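Local coordinates for protein 3-oxo-glucose-6-phosphate:glutamate aminotransferase (Bacillus subtilis subsp. subtilis, PDB 4K2M) that catalyses the reversible, pyridoxal phosphate-dependent transfer of an amino group from glutamate to 3-dehydroglucose 6-phosphate, giving kanosamine 6-phosphate for antibiotic biosynthesis, at residues L23-Q28 against L47-I53; Q4-S10 against E31-E35; Y60-I66 against T422-R428. One frame throughout, in Å; residues are numbered along the deposited sequence.

Contact 1 (L23-Q28 against L47-I53)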
# COMPACT_ATOMS: atom_id res chain seq x y z
N LEU A 23 3.43 -36.02 16.46
CA LEU A 23 3.80 -36.36 15.09
C LEU A 23 5.19 -36.98 15.07
O LEU A 23 5.59 -37.58 14.07
CB LEU A 23 3.70 -35.13 14.17
CG LEU A 23 2.28 -34.64 13.90
CD1 LEU A 23 2.25 -33.49 12.89
CD2 LEU A 23 1.36 -35.79 13.42
N LYS A 24 5.90 -36.89 16.19
CA LYS A 24 7.16 -37.62 16.35
C LYS A 24 6.89 -39.07 16.75
O LYS A 24 7.77 -39.93 16.59
CB LYS A 24 8.03 -36.97 17.40
CG LYS A 24 8.80 -35.73 16.93
CD LYS A 24 9.60 -35.14 18.10
CE LYS A 24 10.39 -33.92 17.68
NZ LYS A 24 11.11 -33.36 18.86
N GLY A 25 5.69 -39.34 17.24
CA GLY A 25 5.35 -40.67 17.73
C GLY A 25 4.78 -41.61 16.68
O GLY A 25 4.49 -41.20 15.55
N ASP A 26 4.59 -42.88 17.06
CA ASP A 26 4.11 -43.91 16.13
C ASP A 26 2.61 -43.89 15.87
O ASP A 26 2.16 -44.13 14.75
CB ASP A 26 4.48 -45.30 16.66
CG ASP A 26 5.96 -45.58 16.58
OD1 ASP A 26 6.61 -45.10 15.63
OD2 ASP A 26 6.47 -46.30 17.48
N VAL A 27 1.82 -43.63 16.91
CA VAL A 27 0.37 -43.63 16.77
C VAL A 27 -0.12 -42.21 16.51
O VAL A 27 0.04 -41.33 17.35
CB VAL A 27 -0.34 -44.18 18.01
CG1 VAL A 27 -1.84 -44.13 17.82
CG2 VAL A 27 0.12 -45.60 18.29
N GLN A 28 -0.69 -42.01 15.33
CA GLN A 28 -1.22 -40.71 14.95
C GLN A 28 -2.61 -41.00 14.43
O GLN A 28 -2.80 -41.25 13.24
CB GLN A 28 -0.36 -40.08 13.85
CG GLN A 28 1.10 -39.82 14.29
CD GLN A 28 2.01 -39.47 13.13
OE1 GLN A 28 1.56 -39.12 12.04
NE2 GLN A 28 3.32 -39.56 13.37
N LEU A 47 -2.46 -35.16 6.89
CA LEU A 47 -2.73 -36.00 8.05
C LEU A 47 -3.63 -37.19 7.76
O LEU A 47 -4.06 -37.88 8.69
CB LEU A 47 -3.32 -35.16 9.18
CG LEU A 47 -2.32 -34.18 9.78
CD1 LEU A 47 -2.93 -33.42 10.94
CD2 LEU A 47 -1.07 -34.93 10.24
N LYS A 48 -3.94 -37.43 6.49
CA LYS A 48 -4.77 -38.58 6.14
C LYS A 48 -4.05 -39.87 6.51
O LYS A 48 -4.68 -40.88 6.83
CB LYS A 48 -5.12 -38.57 4.65
CG LYS A 48 -6.34 -37.71 4.29
CD LYS A 48 -6.66 -37.80 2.81
CE LYS A 48 -8.03 -37.21 2.50
NZ LYS A 48 -8.13 -35.78 2.92
N GLU A 49 -2.72 -39.82 6.47
CA GLU A 49 -1.91 -40.99 6.80
C GLU A 49 -0.92 -40.64 7.90
O GLU A 49 -0.65 -39.47 8.16
CB GLU A 49 -1.17 -41.50 5.57
CG GLU A 49 -2.05 -41.85 4.37
CD GLU A 49 -2.92 -43.08 4.60
OE1 GLU A 49 -2.75 -43.76 5.64
OE2 GLU A 49 -3.77 -43.37 3.74
N LYS A 50 -0.39 -41.66 8.55
CA LYS A 50 0.67 -41.49 9.54
C LYS A 50 1.86 -40.79 8.89
O LYS A 50 2.25 -41.13 7.77
CB LYS A 50 1.06 -42.87 10.08
CG LYS A 50 2.51 -43.04 10.42
CD LYS A 50 2.66 -43.28 11.88
CE LYS A 50 4.11 -43.51 12.27
NZ LYS A 50 4.95 -42.32 11.99
N ILE A 51 2.42 -39.80 9.59
CA ILE A 51 3.46 -38.92 9.07
C ILE A 51 4.84 -39.27 9.63
O ILE A 51 4.97 -39.51 10.82
CB ILE A 51 3.13 -37.44 9.46
CG1 ILE A 51 2.01 -36.90 8.58
CG2 ILE A 51 4.36 -36.55 9.40
CD1 ILE A 51 2.19 -37.22 7.12
N ASP A 52 5.86 -39.31 8.77
CA ASP A 52 7.24 -39.24 9.25
C ASP A 52 7.67 -37.83 8.91
O ASP A 52 7.71 -37.48 7.73
CB ASP A 52 8.15 -40.22 8.50
CG ASP A 52 9.61 -40.08 8.91
OD1 ASP A 52 10.40 -39.42 8.18
OD2 ASP A 52 9.98 -40.60 9.99
N ILE A 53 7.93 -37.00 9.91
CA ILE A 53 8.11 -35.57 9.62
C ILE A 53 9.24 -35.34 8.65
O ILE A 53 9.06 -34.60 7.67
CB ILE A 53 8.33 -34.74 10.88
CG1 ILE A 53 7.06 -34.74 11.72
CG2 ILE A 53 8.68 -33.26 10.50
CD1 ILE A 53 7.31 -34.33 13.16
O HOH W 1 7.79 -38.13 12.60
O HOH W 2 -0.84 -38.33 10.79
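Leu23 faces Ile51 with their CA atoms 6.6 Å apart and Gln28 faces Lys50 at 5.8 Å, so that the last residues of helix 13-24 and the loop after them lie against the connection 47-53 without any backbone-to-backbone hydrogen bond between the two. The side-chain amide of Gln28 makes the join instead by imitating a peptide group and pairing with both backbone polar atoms of Ile51. Its OE1 accepts from Ile51 N at 2.7 Å in a nearly straight bond, the donor tilted from the carbonyl plane, while its NE2 gives a proton to a lone pair of Ile51 O at 3.0 Å. The second proton of NE2 goes back to Gly25 O, tying the side chain to its own loop. With a water that bridges OE1 to Glu49 O, two bonds at each end of the amide fix which end is oxygen and which is nitrogen. Lys50 bends at chi2 and chi4 (116° and 63°), which carries CD and CE past Asp26 O and brings NZ to Ile51 O from above the carbonyl plane, at 3.0 Å. Another water ties Leu23 O to Ile53 N. Beside these polar bonds, Leu23 turns CB to the CD1 methyl of Ile53 at 3.8 Å, and its CD2 meets CD2 of Leu47, the two leucine side chains crossing at about a right angle. Leu23 also packs on Trp43 of helix 41-46 and on Leu32 of strand 32-34. The contact lies between the end of helix 13-24 and the start of helix 53-57, with Phe317 of helix 312-329 against both Leu23 and Ile53.

Contact 2 (Q4-S10 against E31-E35). With EDO (1,2-ethanediol), chain H.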
# COMPACT_ATOMS: atom_id res chain seq x y z
N GLN A 4 -8.51 -41.00 26.29
CA GLN A 4 -7.52 -40.35 25.44
C GLN A 4 -7.77 -38.84 25.40
O GLN A 4 -8.86 -38.41 25.05
CB GLN A 4 -7.61 -40.92 24.02
CG GLN A 4 -6.73 -40.20 23.01
CD GLN A 4 -5.25 -40.34 23.31
OE1 GLN A 4 -4.78 -41.43 23.62
NE2 GLN A 4 -4.52 -39.22 23.24
N LYS A 5 -6.76 -38.05 25.76
CA LYS A 5 -6.87 -36.61 25.55
C LYS A 5 -6.80 -36.31 24.06
O LYS A 5 -5.97 -36.89 23.34
CB LYS A 5 -5.75 -35.85 26.26
CG LYS A 5 -5.88 -35.85 27.77
CD LYS A 5 -4.78 -34.97 28.36
CE LYS A 5 -4.77 -35.05 29.88
NZ LYS A 5 -3.50 -34.52 30.44
N GLN A 6 -7.67 -35.41 23.61
CA GLN A 6 -7.65 -34.98 22.21
C GLN A 6 -6.52 -33.98 22.01
O GLN A 6 -6.16 -33.25 22.93
CB GLN A 6 -9.00 -34.36 21.83
CG GLN A 6 -10.17 -35.35 21.96
CD GLN A 6 -11.53 -34.69 21.84
OE1 GLN A 6 -11.64 -33.49 21.56
NE2 GLN A 6 -12.59 -35.46 22.07
N VAL A 7 -5.95 -33.99 20.81
CA VAL A 7 -4.95 -33.00 20.44
C VAL A 7 -5.62 -32.06 19.46
O VAL A 7 -5.78 -32.40 18.29
CB VAL A 7 -3.72 -33.67 19.80
CG1 VAL A 7 -2.66 -32.62 19.42
CG2 VAL A 7 -3.14 -34.71 20.74
N LYS A 8 -6.04 -30.90 19.94
CA LYS A 8 -6.72 -29.94 19.08
C LYS A 8 -5.67 -29.28 18.20
O LYS A 8 -4.76 -28.61 18.71
CB LYS A 8 -7.42 -28.86 19.91
CG LYS A 8 -8.52 -29.39 20.82
CD LYS A 8 -9.75 -29.75 20.01
CE LYS A 8 -10.33 -31.08 20.45
NZ LYS A 8 -10.93 -31.08 21.82
N ILE A 9 -5.79 -29.45 16.89
CA ILE A 9 -4.88 -28.76 15.97
C ILE A 9 -5.48 -27.43 15.55
O ILE A 9 -6.33 -27.38 14.66
CB ILE A 9 -4.54 -29.62 14.75
CG1 ILE A 9 -3.90 -30.93 15.20
CG2 ILE A 9 -3.61 -28.86 13.82
CD1 ILE A 9 -3.78 -31.96 14.09
N SER A 10 -5.03 -26.36 16.19
CA SER A 10 -5.48 -25.01 15.86
C SER A 10 -4.45 -24.32 14.99
O SER A 10 -4.74 -23.31 14.34
CB SER A 10 -5.64 -24.19 17.13
OG SER A 10 -4.41 -24.16 17.82
N GLU A 31 -7.26 -39.10 17.68
CA GLU A 31 -7.10 -38.15 18.77
C GLU A 31 -6.61 -36.81 18.24
O GLU A 31 -6.71 -35.78 18.94
CB GLU A 31 -6.13 -38.70 19.83
CG GLU A 31 -4.67 -38.77 19.40
CD GLU A 31 -4.36 -39.93 18.46
OE1 GLU A 31 -5.19 -40.87 18.33
OE2 GLU A 31 -3.27 -39.92 17.84
N LEU A 32 -6.09 -36.81 17.02
CA LEU A 32 -5.63 -35.59 16.36
C LEU A 32 -6.81 -34.95 15.66
O LEU A 32 -7.25 -35.42 14.62
CB LEU A 32 -4.55 -35.92 15.32
CG LEU A 32 -3.26 -36.53 15.85
CD1 LEU A 32 -2.26 -36.80 14.72
CD2 LEU A 32 -2.64 -35.63 16.90
N VAL A 33 -7.31 -33.85 16.23
CA VAL A 33 -8.53 -33.22 15.73
C VAL A 33 -8.19 -31.93 15.01
O VAL A 33 -7.71 -30.99 15.64
CB VAL A 33 -9.51 -32.92 16.88
CG1 VAL A 33 -10.77 -32.23 16.35
CG2 VAL A 33 -9.88 -34.20 17.61
N ILE A 34 -8.40 -31.89 13.70
CA ILE A 34 -8.11 -30.68 12.92
C ILE A 34 -9.24 -29.67 13.08
O ILE A 34 -10.37 -29.94 12.66
CB ILE A 34 -7.98 -31.01 11.42
CG1 ILE A 34 -6.86 -32.03 11.19
CG2 ILE A 34 -7.69 -29.74 10.64
CD1 ILE A 34 -6.71 -32.48 9.73
N GLU A 35 -8.96 -28.52 13.67
CA GLU A 35 -9.99 -27.50 13.77
C GLU A 35 -10.41 -27.01 12.39
O GLU A 35 -9.58 -26.85 11.49
CB GLU A 35 -9.54 -26.34 14.65
CG GLU A 35 -9.24 -26.77 16.09
CD GLU A 35 -8.92 -25.61 17.01
OE1 GLU A 35 -8.85 -24.46 16.51
OE2 GLU A 35 -8.73 -25.85 18.22
C1 EDO H . -5.85 -43.68 19.87
O1 EDO H . -6.15 -42.32 20.17
C2 EDO H . -5.44 -44.40 21.15
O2 EDO H . -6.32 -44.01 22.21
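Val7 and Leu32 lie side by side and point the same way, the CD2 methyl of Leu32 resting 3.7 Å from Val7 CB. They belong to the two short parallel strands 7-9 and 32-34, whose directions differ by 26°. Ile9 and Ile34 share their face of the sheet; Ile9 CD1 reaches both Leu32 CB and Ile34 CG1, at 4.2 Å each. On the other face Lys8 runs alongside Val33, and its folded chain brings NZ back to Gln6 OE1, just before the strand. Between the strands, four backbone bonds switch from one to the other, beginning with Val7 N to Glu31 O at 2.7 Å and ending with Glu35 N to Ile9 O at 3.0 Å. Before the first bond Gln4 crosses Glu31 obliquely, amide and carboxylate planes 56° apart, with Gln4 CG 3.6 Å from Glu31 CB; a 1,2-ethanediol, probably from the crystallisation liquor, donates to Glu31 OE1. Val7, Ile9 and Leu32 pack against helix 13-24, completing a beta-alpha-beta unit, while Ile34 turns to Asn40 and Leu47. Chemically, the contact is thus two-sided: one face is aliphatic, whereas the other pairs the exposed Lys8 with the apolar Val33, leaving the straight backbone bonds to set the register.

Contact 3 (Y60-I66 against T422-R428)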
# COMPACT_ATOMS: atom_id res chain seq x y z
N TYR A 60 13.47 -35.04 3.35
CA TYR A 60 14.87 -35.06 3.78
C TYR A 60 15.71 -35.89 2.81
O TYR A 60 15.41 -37.05 2.54
CB TYR A 60 14.95 -35.71 5.18
CG TYR A 60 16.28 -35.57 5.91
CD1 TYR A 60 17.26 -34.67 5.49
CD2 TYR A 60 16.55 -36.36 7.02
CE1 TYR A 60 18.47 -34.56 6.17
CE2 TYR A 60 17.76 -36.26 7.71
CZ TYR A 60 18.71 -35.35 7.29
OH TYR A 60 19.90 -35.25 8.00
N GLN A 61 16.75 -35.27 2.26
CA GLN A 61 17.70 -35.99 1.40
C GLN A 61 19.07 -35.75 2.00
O GLN A 61 19.76 -34.82 1.59
CB GLN A 61 17.71 -35.42 -0.01
CG GLN A 61 16.41 -35.44 -0.79
CD GLN A 61 16.60 -34.85 -2.18
OE1 GLN A 61 17.35 -35.41 -3.00
NE2 GLN A 61 15.96 -33.71 -2.45
N LYS A 62 19.45 -36.57 2.97
CA LYS A 62 20.69 -36.34 3.71
C LYS A 62 21.91 -36.37 2.79
O LYS A 62 22.90 -35.67 3.02
CB LYS A 62 20.84 -37.40 4.81
CG LYS A 62 22.12 -37.26 5.62
CD LYS A 62 22.08 -38.02 6.94
CE LYS A 62 22.64 -39.44 6.80
NZ LYS A 62 21.62 -40.41 6.29
N ASN A 63 21.82 -37.16 1.73
CA ASN A 63 22.92 -37.33 0.78
C ASN A 63 22.94 -36.32 -0.36
O ASN A 63 23.71 -36.48 -1.30
CB ASN A 63 22.89 -38.74 0.18
CG ASN A 63 21.55 -39.07 -0.48
OD1 ASN A 63 20.48 -38.70 0.02
ND2 ASN A 63 21.60 -39.83 -1.58
N ARG A 64 22.10 -35.30 -0.30
CA ARG A 64 22.12 -34.31 -1.36
C ARG A 64 23.22 -33.33 -1.01
O ARG A 64 23.24 -32.76 0.09
CB ARG A 64 20.77 -33.59 -1.48
CG ARG A 64 20.71 -32.58 -2.60
CD ARG A 64 19.31 -32.02 -2.79
NE ARG A 64 18.88 -31.17 -1.69
CZ ARG A 64 19.02 -29.84 -1.67
NH1 ARG A 64 19.61 -29.23 -2.70
NH2 ARG A 64 18.59 -29.14 -0.63
N GLU A 65 24.17 -33.15 -1.92
CA GLU A 65 25.29 -32.28 -1.62
C GLU A 65 24.83 -30.83 -1.56
O GLU A 65 24.11 -30.35 -2.44
CB GLU A 65 26.41 -32.40 -2.65
CG GLU A 65 27.66 -31.63 -2.22
CD GLU A 65 28.84 -31.86 -3.13
OE1 GLU A 65 28.68 -31.71 -4.37
OE2 GLU A 65 29.93 -32.20 -2.60
N ILE A 66 25.24 -30.17 -0.49
CA ILE A 66 24.92 -28.77 -0.29
C ILE A 66 26.24 -28.01 -0.30
O ILE A 66 27.10 -28.29 0.53
CB ILE A 66 24.26 -28.57 1.08
CG1 ILE A 66 23.01 -29.45 1.21
CG2 ILE A 66 23.94 -27.10 1.29
CD1 ILE A 66 22.00 -29.23 0.10
N THR A 422 15.43 -26.89 3.79
CA THR A 422 15.58 -28.35 3.83
C THR A 422 16.40 -28.76 5.03
O THR A 422 17.22 -28.00 5.53
CB THR A 422 16.22 -28.93 2.54
OG1 THR A 422 17.55 -28.43 2.40
CG2 THR A 422 15.41 -28.55 1.32
N LEU A 423 16.18 -29.98 5.50
CA LEU A 423 16.93 -30.46 6.65
C LEU A 423 18.39 -30.70 6.29
O LEU A 423 19.28 -30.54 7.12
CB LEU A 423 16.31 -31.73 7.22
CG LEU A 423 14.86 -31.60 7.64
CD1 LEU A 423 14.39 -32.92 8.26
CD2 LEU A 423 14.69 -30.46 8.63
N GLU A 424 18.65 -31.08 5.04
CA GLU A 424 20.04 -31.25 4.61
C GLU A 424 20.81 -29.92 4.57
O GLU A 424 22.00 -29.87 4.90
CB GLU A 424 20.13 -32.01 3.28
CG GLU A 424 19.46 -31.33 2.08
CD GLU A 424 18.03 -31.82 1.84
OE1 GLU A 424 17.40 -32.35 2.78
OE2 GLU A 424 17.54 -31.67 0.70
N GLU A 425 20.15 -28.83 4.20
CA GLU A 425 20.77 -27.51 4.37
C GLU A 425 20.99 -27.21 5.85
O GLU A 425 22.03 -26.67 6.23
CB GLU A 425 19.90 -26.42 3.78
CG GLU A 425 19.88 -26.34 2.27
CD GLU A 425 18.76 -25.44 1.79
OE1 GLU A 425 17.57 -25.82 1.91
OE2 GLU A 425 19.06 -24.34 1.29
N GLN A 426 20.00 -27.52 6.67
CA GLN A 426 20.14 -27.27 8.10
C GLN A 426 21.31 -28.07 8.68
O GLN A 426 22.06 -27.54 9.51
CB GLN A 426 18.84 -27.58 8.86
CG GLN A 426 18.91 -27.13 10.31
CD GLN A 426 17.66 -27.50 11.08
OE1 GLN A 426 17.16 -28.61 10.97
NE2 GLN A 426 17.14 -26.55 11.85
N ASP A 427 21.49 -29.31 8.22
CA ASP A 427 22.66 -30.11 8.61
C ASP A 427 23.95 -29.35 8.36
O ASP A 427 24.85 -29.33 9.21
CB ASP A 427 22.72 -31.45 7.83
CG ASP A 427 21.61 -32.41 8.21
OD1 ASP A 427 20.98 -32.23 9.28
OD2 ASP A 427 21.38 -33.37 7.42
N ARG A 428 24.06 -28.73 7.19
CA ARG A 428 25.29 -28.02 6.86
C ARG A 428 25.50 -26.78 7.72
O ARG A 428 26.62 -26.48 8.14
CB ARG A 428 25.32 -27.64 5.37
CG ARG A 428 26.68 -27.04 4.96
CD ARG A 428 26.89 -27.00 3.46
NE ARG A 428 28.22 -26.50 3.11
CZ ARG A 428 29.30 -27.27 2.98
NH1 ARG A 428 29.21 -28.58 3.17
NH2 ARG A 428 30.46 -26.74 2.64
O HOH W 3 15.09 -32.29 0.02
O HOH W 4 23.11 -34.01 5.49
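Glu424 reaches from the first turn of helix 423-441 into the loop 60-66, and its carboxylate is gripped there from several directions. Its CG sits between the backbone N and the carbonyl carbon (chi1 62°), a turn that sends the acid across the Gln61-Arg64 beta turn. OE1 is met from above the carboxylate plane by Gln61 N at 3.0 Å. Arg64 comes side-on, with NE and NH2 both directed at OE2, which lies in the guanidinium plane; Arg64 NE, 2.8 Å from Glu424 OE2, meets that oxygen's anti lone pair. On one side of this pair Tyr60 is closely packed: Leu423 CB lies over a face of its ring in a CH-pi contact, 4.0 Å from the centroid, and its hydroxyl makes a very short 2.5 Å bond to Asp427 OD2 in the ring plane. Ile66 sets CD1 over a guanidinium face of Arg64 and 3.8 Å from Glu424 CG. The packing is looser toward the turn, where water links Gln61 NE2 to Glu424 OE2 and another lies between Lys62 O and Asp427 OD2. At the helix start, Thr422 and Glu425 form a capping box, and the bond from Arg64 NH2 to Thr422 OG1 is weak; Arg76 takes the Glu425 carboxylate and Arg325 pairs with Asp427. The donors round Glu424 would probably keep it ionised, and the N-terminal region is joined to the aminotransferase region here by one salt bridge, hydrogen bonds to Glu424 and Asp427, and the packing of Tyr60 and Ile66.

How the contacts relate
Contacts 1 and 2 interlock, their segments alternating along the chain, whereas contact 3 follows in sequence and joins segments more than 350 positions apart. The centres of contacts 1 and 2 are 13 Å apart and they touch through Leu47, on Ile9 and Ile34, and through Leu23, on Leu32. Helix 13-24 links them, leaving strand 7-9 and ending in contact 1 before the chain returns as strand 32-34. Contact 3 lies farther off, its centre about 22 Å from that of contact 1 and about 31 Å from that of contact 2. Helix 53-57 leads from contact 1 toward contact 3, and helix 312-329 borders both. The first two contacts therefore build the small N-terminal region itself; the third fixes its trailing loop to the C-terminal helix.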